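Local coordinates for protein LC-Est1C (Uncultured organism, PDB 3WYD) that probably hydrolyses carboxylic ester bonds as the C-terminal esterase domain of a metagenome-derived enzyme with the alpha/beta hydrolase fold, at residues P22-V27 against S52-Y57; G60-E65 against D207-F212; I190-G195 against A201-K206. One frame throughout, in Å; residues are numbered along the deposited sequence.

Interaction 1 of 3, residues P22-V27 against S52-Y57; sequences PYRLYV and SYFDSY
Arg-24 lays its guanidinium flat over one face of the Phe-54 ring, and this cation-pi stack carries most of the contact between the edge strand 23-26 and the short helix 52-55. The planes are only 17° apart. Arg-24 CZ stands 3.9 Å from the Phe-54 ring centroid, and it lies 9° off the ring normal. Within the group NH2 comes nearest the ring, with Arg-24 NH2 3.5 Å from Phe-54 CD2.

The arginine chain has to fold up to do this. Its first torsion puts CG beside the backbone N (chi1 -68°), and further bends at chi2 and chi3 turn the guanidinium back over the ring. The foot of the same chain meets the ring too: Arg-24 CB is 3.2 Å from Phe-54 CE1, a tight approach. Phe-54, with CG anti to its carbonyl carbon, reaches straight out from the helix to the strand.

The far end of the ring arrives at the strand backbone. The backbone N of Tyr-26 lies in the ring plane at the edge, with Tyr-26 N 3.8 Å from Phe-54 CZ. Tyr-26 CB adds an apolar touch at 4.0 Å from Phe-54 CE2, but its phenol turns away, and its OH hydrogen-bonds Glu-67. Met-63 of helix 57-69 and Cys-75 of strand 72-76 also pack on Phe-54, so strand 23-26, its neighbour 72-76 and helix 57-69 all border the ring.

No hydrogen bond crosses here. What joins helix to strand is dispersion together with the pull of a positive charge on pi electrons; Asp-55 OD1, 4.9 Å from Arg-24 NH1 and not in contact with it, could add a modest electrostatic attraction at this surface position.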
loop_
_atom_site.group_PDB
_atom_site.type_symbol
_atom_site.label_atom_id
_atom_site.label_comp_id
_atom_site.label_asym_id
_atom_site.label_seq_id
_atom_site.Cartn_x
_atom_site.Cartn_y
_atom_site.Cartn_z
ATOM N N PRO A 22 9.499 -9.500 -12.292
ATOM C CA PRO A 22 10.719 -10.020 -11.665
ATOM C C PRO A 22 10.478 -10.490 -10.236
ATOM O O PRO A 22 9.488 -10.113 -9.593
ATOM C CB PRO A 22 11.681 -8.830 -11.705
ATOM C CG PRO A 22 10.821 -7.645 -11.728
ATOM C CD PRO A 22 9.536 -8.035 -12.424
ATOM N N TYR A 23 11.205 -11.514 -9.843
ATOM C CA TYR A 23 11.094 -12.005 -8.491
ATOM C C TYR A 23 12.428 -12.539 -8.042
ATOM O O TYR A 23 13.341 -12.720 -8.878
ATOM C CB TYR A 23 9.981 -13.054 -8.363
ATOM C CG TYR A 23 10.178 -14.301 -9.183
ATOM C CD1 TYR A 23 9.774 -14.341 -10.510
ATOM C CD2 TYR A 23 10.646 -15.445 -8.615
ATOM C CE1 TYR A 23 9.822 -15.535 -11.248
ATOM C CE2 TYR A 23 10.735 -16.617 -9.323
ATOM C CZ TYR A 23 10.313 -16.648 -10.642
ATOM O OH TYR A 23 10.437 -17.824 -11.349
ATOM N N ARG A 24 12.601 -12.717 -6.739
ATOM C CA ARG A 24 13.781 -13.353 -6.177
ATOM C C ARG A 24 13.401 -14.711 -5.645
ATOM O O ARG A 24 12.272 -14.924 -5.192
ATOM C CB ARG A 24 14.399 -12.517 -5.043
ATOM C CG ARG A 24 15.020 -11.216 -5.521
ATOM C CD ARG A 24 16.438 -11.457 -6.073
ATOM N NE ARG A 24 17.315 -12.298 -5.243
ATOM C CZ ARG A 24 18.111 -11.860 -4.269
ATOM N NH1 ARG A 24 18.123 -10.582 -3.912
ATOM N NH2 ARG A 24 18.929 -12.696 -3.641
ATOM N N LEU A 25 14.336 -15.633 -5.693
ATOM C CA LEU A 25 14.108 -16.984 -5.269
ATOM C C LEU A 25 15.170 -17.409 -4.253
ATOM O O LEU A 25 16.367 -17.108 -4.423
ATOM C CB LEU A 25 14.131 -17.883 -6.498
ATOM C CG LEU A 25 13.389 -19.201 -6.485
ATOM C CD1 LEU A 25 11.892 -19.084 -6.269
ATOM C CD2 LEU A 25 13.674 -19.803 -7.862
ATOM N N TYR A 26 14.752 -18.012 -3.143
ATOM C CA TYR A 26 15.675 -18.746 -2.274
ATOM C C TYR A 26 15.448 -20.229 -2.400
ATOM O O TYR A 26 14.329 -20.706 -2.244
ATOM C CB TYR A 26 15.512 -18.365 -0.789
ATOM C CG TYR A 26 16.588 -19.027 0.069
ATOM C CD1 TYR A 26 17.873 -18.491 0.115
ATOM C CD2 TYR A 26 16.369 -20.262 0.673
ATOM C CE1 TYR A 26 18.886 -19.134 0.829
ATOM C CE2 TYR A 26 17.373 -20.920 1.365
ATOM C CZ TYR A 26 18.647 -20.352 1.412
ATOM O OH TYR A 26 19.651 -21.007 2.100
ATOM N N VAL A 27 16.531 -21.002 -2.626
ATOM C CA VAL A 27 16.452 -22.472 -2.772
ATOM C C VAL A 27 17.375 -23.131 -1.725
ATOM O O VAL A 27 18.589 -22.837 -1.693
ATOM C CB VAL A 27 16.865 -22.897 -4.220
ATOM C CG1 VAL A 27 16.897 -24.428 -4.382
ATOM C CG2 VAL A 27 15.917 -22.319 -5.241
ATOM N N SER A 52 13.536 -7.248 -0.613
ATOM C CA SER A 52 13.298 -6.837 0.755
ATOM C C SER A 52 13.492 -7.955 1.773
ATOM O O SER A 52 14.047 -7.709 2.831
ATOM C CB SER A 52 11.887 -6.269 0.905
ATOM O OG SER A 52 11.790 -5.013 0.281
ATOM N N TYR A 53 12.956 -9.158 1.505
ATOM C CA TYR A 53 13.103 -10.247 2.498
ATOM C C TYR A 53 14.524 -10.826 2.536
ATOM O O TYR A 53 14.913 -11.467 3.498
ATOM C CB TYR A 53 12.044 -11.361 2.366
ATOM C CG TYR A 53 10.657 -11.023 2.896
ATOM C CD1 TYR A 53 9.740 -10.343 2.123
ATOM C CD2 TYR A 53 10.263 -11.453 4.149
ATOM C CE1 TYR A 53 8.482 -10.056 2.600
ATOM C CE2 TYR A 53 8.972 -11.177 4.634
ATOM C CZ TYR A 53 8.115 -10.422 3.861
ATOM O OH TYR A 53 6.866 -10.126 4.346
ATOM N N PHE A 54 15.325 -10.568 1.499
ATOM C CA PHE A 54 16.733 -10.952 1.536
ATOM C C PHE A 54 17.610 -9.971 2.282
ATOM O O PHE A 54 18.558 -10.378 2.939
ATOM C CB PHE A 54 17.286 -11.157 0.111
ATOM C CG PHE A 54 16.648 -12.292 -0.627
ATOM C CD1 PHE A 54 15.426 -12.125 -1.265
ATOM C CD2 PHE A 54 17.248 -13.535 -0.641
ATOM C CE1 PHE A 54 14.821 -13.179 -1.916
ATOM C CE2 PHE A 54 16.662 -14.601 -1.305
ATOM C CZ PHE A 54 15.456 -14.418 -1.971
ATOM N N ASP A 55 17.352 -8.684 2.084
ATOM C CA ASP A 55 18.337 -7.624 2.381
ATOM C C ASP A 55 17.925 -6.894 3.653
ATOM O O ASP A 55 18.769 -6.444 4.432
ATOM C CB ASP A 55 18.393 -6.624 1.231
ATOM C CG ASP A 55 19.091 -7.173 -0.018
ATOM O OD1 ASP A 55 19.719 -8.250 0.039
ATOM O OD2 ASP A 55 18.982 -6.514 -1.077
ATOM N N SER A 56 16.621 -6.818 3.881
ATOM C CA SER A 56 16.089 -6.228 5.101
ATOM C C SER A 56 15.395 -7.276 5.977
ATOM O O SER A 56 15.664 -8.475 5.891
ATOM C CB SER A 56 15.115 -5.098 4.780
ATOM O OG SER A 56 15.515 -4.384 3.622
ATOM N N TYR A 57 14.511 -6.809 6.842
ATOM C CA TYR A 57 13.903 -7.645 7.858
ATOM C C TYR A 57 14.939 -8.414 8.676
ATOM O O TYR A 57 15.054 -9.644 8.602
ATOM C CB TYR A 57 12.801 -8.548 7.261
ATOM C CG TYR A 57 11.643 -7.766 6.645
ATOM C CD1 TYR A 57 10.690 -7.149 7.449
ATOM C CD2 TYR A 57 11.486 -7.672 5.267
ATOM C CE1 TYR A 57 9.584 -6.497 6.899
ATOM C CE2 TYR A 57 10.432 -6.941 4.696
ATOM C CZ TYR A 57 9.472 -6.362 5.526
ATOM O OH TYR A 57 8.437 -5.666 4.946
#

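Interaction 2 of 3, residues G60-E65 against D207-F212; sequences GAFMIE and DVFDWF
Phe-209 has the largest share of the buried surface, and it works in two directions: its rim meets Phe-62 while one of its faces takes Glu-65. Toward Phe-62 it points an edge, with CE2 over the middle of the Phe-62 ring and Phe-209 CZ 3.5 Å from Phe-62 CE2. The centroids are 4.8 Å apart and the planes make 59°, an inclined edge-to-face pair. Phe-62 gets there with CG anti to its backbone N.

The two helices, 57-69 and 205-213, lie on the same side of the central sheet of the alpha/beta hydrolase fold, and Phe-62 and Phe-209 meet between them, on the sheet side. Phe-62 also rests on Val-73 of strand 72-76 and Thr-114 of strand 110-116 and meets Phe-205 and Tyr-53 edge-to-face, making it part of an aromatic cluster.

Glu-65 contributes its aliphatic root. Glu-65 CB sits over the face of Phe-209, 3.6 Å from the ring centroid and 20° off the normal, a CH-pi contact offset toward the rim. The chain bends at chi2, and the carboxylate plane ends within 21° of the ring plane; OE1 forms a salt bridge with Arg-69, which also pairs with Asp-210.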
loop_
_atom_site.group_PDB
_atom_site.type_symbol
_atom_site.label_atom_id
_atom_site.label_comp_id
_atom_site.label_asym_id
_atom_site.label_seq_id
_atom_site.Cartn_x
_atom_site.Cartn_y
_atom_site.Cartn_z
ATOM N N GLY A 60 17.888 -10.383 6.303
ATOM C CA GLY A 60 17.676 -11.672 5.647
ATOM C C GLY A 60 17.358 -12.834 6.579
ATOM O O GLY A 60 17.470 -13.988 6.178
ATOM N N ALA A 61 16.907 -12.542 7.801
ATOM C CA ALA A 61 16.508 -13.555 8.772
ATOM C C ALA A 61 15.510 -14.562 8.179
ATOM O O ALA A 61 15.421 -15.702 8.619
ATOM C CB ALA A 61 15.857 -12.908 10.016
ATOM N N PHE A 62 14.647 -14.064 7.323
ATOM C CA PHE A 62 13.636 -14.948 6.745
ATOM C C PHE A 62 14.260 -16.164 6.057
ATOM O O PHE A 62 13.732 -17.279 6.137
ATOM C CB PHE A 62 12.788 -14.126 5.765
ATOM C CG PHE A 62 11.468 -14.766 5.420
ATOM C CD1 PHE A 62 10.331 -14.487 6.167
ATOM C CD2 PHE A 62 11.362 -15.629 4.328
ATOM C CE1 PHE A 62 9.094 -15.086 5.830
ATOM C CE2 PHE A 62 10.140 -16.246 3.999
ATOM C CZ PHE A 62 8.990 -15.910 4.690
ATOM N N MET A 63 15.381 -15.952 5.389
ATOM C CA MET A 63 15.981 -17.019 4.605
ATOM C C MET A 63 16.771 -18.013 5.439
ATOM O O MET A 63 16.927 -19.137 5.022
ATOM C CB MET A 63 16.850 -16.438 3.484
ATOM C CG MET A 63 16.162 -15.399 2.654
ATOM S SD MET A 63 14.638 -16.025 1.854
ATOM C CE MET A 63 13.892 -14.478 1.314
ATOM N N ILE A 64 17.223 -17.603 6.629
ATOM C CA ILE A 64 17.733 -18.541 7.645
ATOM C C ILE A 64 16.667 -19.565 8.022
ATOM O O ILE A 64 16.935 -20.773 8.023
ATOM C CB ILE A 64 18.228 -17.782 8.881
ATOM C CG1 ILE A 64 19.330 -16.815 8.458
ATOM C CG2 ILE A 64 18.756 -18.762 9.944
ATOM C CD1 ILE A 64 19.802 -15.924 9.596
ATOM N N GLU A 65 15.434 -19.107 8.271
ATOM C CA GLU A 65 14.383 -20.067 8.569
ATOM C C GLU A 65 14.172 -21.002 7.349
ATOM O O GLU A 65 13.974 -22.202 7.524
ATOM C CB GLU A 65 13.055 -19.380 8.939
ATOM C CG GLU A 65 13.096 -18.514 10.200
ATOM C CD GLU A 65 13.119 -19.309 11.497
ATOM O OE1 GLU A 65 13.146 -20.554 11.442
ATOM O OE2 GLU A 65 13.065 -18.688 12.584
ATOM N N ASP A 207 7.306 -17.707 14.232
ATOM C CA ASP A 207 5.928 -18.120 14.407
ATOM C C ASP A 207 5.311 -18.447 13.034
ATOM O O ASP A 207 4.504 -19.359 12.915
ATOM C CB ASP A 207 5.145 -16.997 15.065
ATOM C CG ASP A 207 5.724 -16.611 16.414
ATOM O OD1 ASP A 207 5.385 -17.303 17.390
ATOM O OD2 ASP A 207 6.508 -15.636 16.486
ATOM N N VAL A 208 5.639 -17.652 12.032
ATOM C CA VAL A 208 5.123 -17.919 10.670
ATOM C C VAL A 208 5.588 -19.289 10.145
ATOM O O VAL A 208 4.760 -20.084 9.662
ATOM C CB VAL A 208 5.588 -16.819 9.699
ATOM C CG1 VAL A 208 5.321 -17.166 8.229
ATOM C CG2 VAL A 208 4.974 -15.472 10.067
ATOM N N PHE A 209 6.887 -19.581 10.253
ATOM C CA PHE A 209 7.384 -20.871 9.782
ATOM C C PHE A 209 6.865 -22.007 10.652
ATOM O O PHE A 209 6.571 -23.089 10.131
ATOM C CB PHE A 209 8.904 -20.865 9.685
ATOM C CG PHE A 209 9.399 -20.236 8.415
ATOM C CD1 PHE A 209 9.580 -21.026 7.276
ATOM C CD2 PHE A 209 9.686 -18.878 8.350
ATOM C CE1 PHE A 209 10.015 -20.474 6.100
ATOM C CE2 PHE A 209 10.185 -18.318 7.190
ATOM C CZ PHE A 209 10.356 -19.100 6.064
ATOM N N ASP A 210 6.695 -21.777 11.954
ATOM C CA ASP A 210 6.086 -22.809 12.808
ATOM C C ASP A 210 4.688 -23.139 12.297
ATOM O O ASP A 210 4.292 -24.296 12.273
ATOM C CB ASP A 210 5.956 -22.352 14.265
ATOM C CG ASP A 210 7.285 -22.369 15.037
ATOM O OD1 ASP A 210 8.296 -22.845 14.508
ATOM O OD2 ASP A 210 7.301 -21.797 16.161
ATOM N N TRP A 211 3.929 -22.119 11.925
ATOM C CA TRP A 211 2.568 -22.304 11.406
ATOM C C TRP A 211 2.574 -23.065 10.091
ATOM O O TRP A 211 1.769 -23.984 9.886
ATOM C CB TRP A 211 1.917 -20.915 11.195
ATOM C CG TRP A 211 0.428 -20.987 10.939
ATOM C CD1 TRP A 211 -0.219 -20.763 9.757
ATOM C CD2 TRP A 211 -0.569 -21.227 11.914
ATOM N NE1 TRP A 211 -1.583 -20.855 9.940
ATOM C CE2 TRP A 211 -1.830 -21.143 11.256
ATOM C CE3 TRP A 211 -0.525 -21.488 13.291
ATOM C CZ2 TRP A 211 -3.043 -21.296 11.936
ATOM C CZ3 TRP A 211 -1.717 -21.667 13.968
ATOM C CH2 TRP A 211 -2.968 -21.605 13.284
ATOM N N PHE A 212 3.520 -22.778 9.220
ATOM C CA PHE A 212 3.553 -23.460 7.930
ATOM C C PHE A 212 4.059 -24.902 8.089
ATOM O O PHE A 212 3.553 -25.812 7.426
ATOM C CB PHE A 212 4.409 -22.687 6.919
ATOM C CG PHE A 212 3.916 -21.279 6.608
ATOM C CD1 PHE A 212 2.591 -20.893 6.822
ATOM C CD2 PHE A 212 4.763 -20.397 5.935
ATOM C CE1 PHE A 212 2.139 -19.623 6.448
ATOM C CE2 PHE A 212 4.344 -19.083 5.621
ATOM C CZ PHE A 212 3.008 -18.716 5.796
#

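Interaction 3 of 3, residues I190-G195 against A201-K206; sequences IEIPGG and AARTFK
Ile-192 and Arg-203 run past each other in opposite directions, and their apolar contacts make up most of this interaction. The tip of the isoleucine meets the arginine where its last methylene passes into the guanidinium, Ile-192 CD1 lying 3.3 Å from Arg-203 CD and 3.5 Å from Arg-203 NE. The other branch is used farther out: Ile-192 CG2 stands over the centre of the guanidinium face, 3.9 Å from Arg-203 CZ. Both branches touch Arg-203, and CD1 reaches Thr-204 as well. Arg-203 can lie alongside because it is extended from CG to NE, with CG anti to the backbone N (chi1 175°).

The second apolar touch is that of Thr-204, whose methyl CG2 is 4.0 Å from Ile-192 CD1. Its first torsion (chi1 57°) turns OG1 the other way, back to a hydrogen bond with the carbonyl of Val-200. Both Ile-192 and Thr-204 also pack on Val-160 of strand 157-162.

Hydrogen bonds shape each segment but none spans the two. Gly-195 N bonds Ile-192 O at 2.9 Å, closing a type II beta turn just as strand 187-192, an outermost strand of the sheet, ends. On the helical side Thr-204 N bonds Ala-201 O at 3.0 Å, near the break between helix 199-203 and helix 205-213. The short connection between the segments carries His-197, consistent with the histidine of a Ser-His-Asp triad with Ser-117 and Asp-165.

With no bond or ion pair across it, the contact depends on shape and dispersion: the end of the methylene chain and the flat face of Arg-203 cover a buried isoleucine, while the arginine as a whole remains exposed.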
loop_
_atom_site.group_PDB
_atom_site.type_symbol
_atom_site.label_atom_id
_atom_site.label_comp_id
_atom_site.label_asym_id
_atom_site.label_seq_id
_atom_site.Cartn_x
_atom_site.Cartn_y
_atom_site.Cartn_z
ATOM N N ILE A 190 -1.702 -13.236 16.823
ATOM C CA ILE A 190 -0.648 -12.668 17.696
ATOM C C ILE A 190 -0.770 -11.172 17.620
ATOM O O ILE A 190 -0.281 -10.523 16.684
ATOM C CB ILE A 190 0.760 -13.160 17.301
ATOM C CG1 ILE A 190 0.820 -14.692 17.401
ATOM C CG2 ILE A 190 1.845 -12.487 18.220
ATOM C CD1 ILE A 190 2.101 -15.293 16.841
ATOM N N GLU A 191 -1.386 -10.586 18.645
ATOM C CA GLU A 191 -1.435 -9.135 18.748
ATOM C C GLU A 191 -0.353 -8.698 19.735
ATOM O O GLU A 191 -0.337 -9.173 20.886
ATOM C CB GLU A 191 -2.781 -8.660 19.221
ATOM C CG GLU A 191 -2.885 -7.135 19.110
ATOM C CD GLU A 191 -4.233 -6.612 19.515
ATOM O OE1 GLU A 191 -5.219 -6.857 18.788
ATOM O OE2 GLU A 191 -4.339 -5.966 20.584
ATOM N N ILE A 192 0.599 -7.878 19.264
ATOM C CA ILE A 192 1.787 -7.577 20.075
ATOM C C ILE A 192 1.627 -6.269 20.816
ATOM O O ILE A 192 1.453 -5.207 20.201
ATOM C CB ILE A 192 3.022 -7.521 19.197
ATOM C CG1 ILE A 192 3.254 -8.898 18.592
ATOM C CG2 ILE A 192 4.253 -7.014 20.006
ATOM C CD1 ILE A 192 4.307 -8.981 17.529
ATOM N N PRO A 193 1.506 -6.335 22.143
ATOM C CA PRO A 193 1.322 -5.088 22.895
ATOM C C PRO A 193 2.485 -4.126 22.735
ATOM O O PRO A 193 3.638 -4.541 22.850
ATOM C CB PRO A 193 1.220 -5.586 24.360
ATOM C CG PRO A 193 0.827 -6.988 24.263
ATOM C CD PRO A 193 1.424 -7.540 22.999
ATOM N N GLY A 194 2.155 -2.906 22.310
ATOM C CA GLY A 194 3.149 -1.872 21.976
ATOM C C GLY A 194 3.751 -2.019 20.579
ATOM O O GLY A 194 4.580 -1.186 20.166
ATOM N N GLY A 195 3.421 -3.115 19.879
ATOM C CA GLY A 195 3.969 -3.322 18.518
ATOM C C GLY A 195 3.635 -2.212 17.533
ATOM O O GLY A 195 2.553 -1.637 17.546
ATOM N N ALA A 201 7.282 -7.692 12.221
ATOM C CA ALA A 201 7.502 -8.613 11.101
ATOM C C ALA A 201 8.637 -9.612 11.346
ATOM O O ALA A 201 8.406 -10.809 11.533
ATOM C CB ALA A 201 7.742 -7.833 9.821
ATOM N N ALA A 202 9.866 -9.131 11.442
ATOM C CA ALA A 202 10.958 -10.082 11.682
ATOM C C ALA A 202 10.818 -10.803 13.033
ATOM O O ALA A 202 11.140 -11.990 13.111
ATOM C CB ALA A 202 12.316 -9.393 11.586
ATOM N N ARG A 203 10.228 -10.136 14.035
ATOM C CA ARG A 203 9.944 -10.711 15.366
ATOM C C ARG A 203 9.176 -12.048 15.265
ATOM O O ARG A 203 9.345 -12.967 16.070
ATOM C CB ARG A 203 9.061 -9.716 16.155
ATOM C CG ARG A 203 8.611 -10.266 17.484
ATOM C CD ARG A 203 7.520 -9.416 18.065
ATOM N NE ARG A 203 7.146 -9.854 19.395
ATOM C CZ ARG A 203 7.503 -9.191 20.497
ATOM N NH1 ARG A 203 8.171 -8.048 20.374
ATOM N NH2 ARG A 203 7.041 -9.570 21.677
ATOM N N THR A 204 8.309 -12.145 14.257
ATOM C CA THR A 204 7.401 -13.294 14.180
ATOM C C THR A 204 7.726 -14.258 13.022
ATOM O O THR A 204 6.910 -15.137 12.720
ATOM C CB THR A 204 5.904 -12.888 14.122
ATOM O OG1 THR A 204 5.669 -12.007 13.012
ATOM C CG2 THR A 204 5.454 -12.229 15.444
ATOM N N PHE A 205 8.869 -14.093 12.356
ATOM C CA PHE A 205 9.243 -15.068 11.336
ATOM C C PHE A 205 9.226 -16.490 11.873
ATOM O O PHE A 205 8.761 -17.403 11.182
ATOM C CB PHE A 205 10.598 -14.784 10.711
ATOM C CG PHE A 205 10.633 -13.560 9.854
ATOM C CD1 PHE A 205 9.485 -13.033 9.283
ATOM C CD2 PHE A 205 11.861 -12.988 9.525
ATOM C CE1 PHE A 205 9.556 -11.865 8.504
ATOM C CE2 PHE A 205 11.954 -11.900 8.682
ATOM C CZ PHE A 205 10.801 -11.325 8.157
ATOM N N LYS A 206 9.664 -16.678 13.115
ATOM C CA LYS A 206 9.639 -18.035 13.685
ATOM C C LYS A 206 8.230 -18.568 13.802
ATOM O O LYS A 206 7.983 -19.734 13.514
ATOM C CB LYS A 206 10.318 -18.052 15.083
ATOM C CG LYS A 206 10.395 -19.455 15.688
ATOM C CD LYS A 206 11.057 -19.431 17.077
ATOM C CE LYS A 206 11.235 -20.833 17.641
ATOM N NZ LYS A 206 9.929 -21.493 17.915
#

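Overall arrangement
Interactions 1, 2 and 3 follow the mixed seven-stranded sheet from one outermost strand, 23-26, to the other, 187-192. Interaction 1 comes first in the chain and leads directly through helix 52-55 into helix 57-69, which interaction 2 joins to helix 205-213 on one face of the sheet; the chain closes interaction 3 before reaching the second half of interaction 2. Centres 1 and 2, like 2 and 3, are 13 Å apart, and 1 and 3 are 20 Å apart. Tyr-26 packs on Met-63, Tyr-57 on Ala-201 and Phe-205, and Asp-207 on Ile-190, so side chains connect all three. Interactions 1 and 3 lie toward the two edges of the hydrolase core.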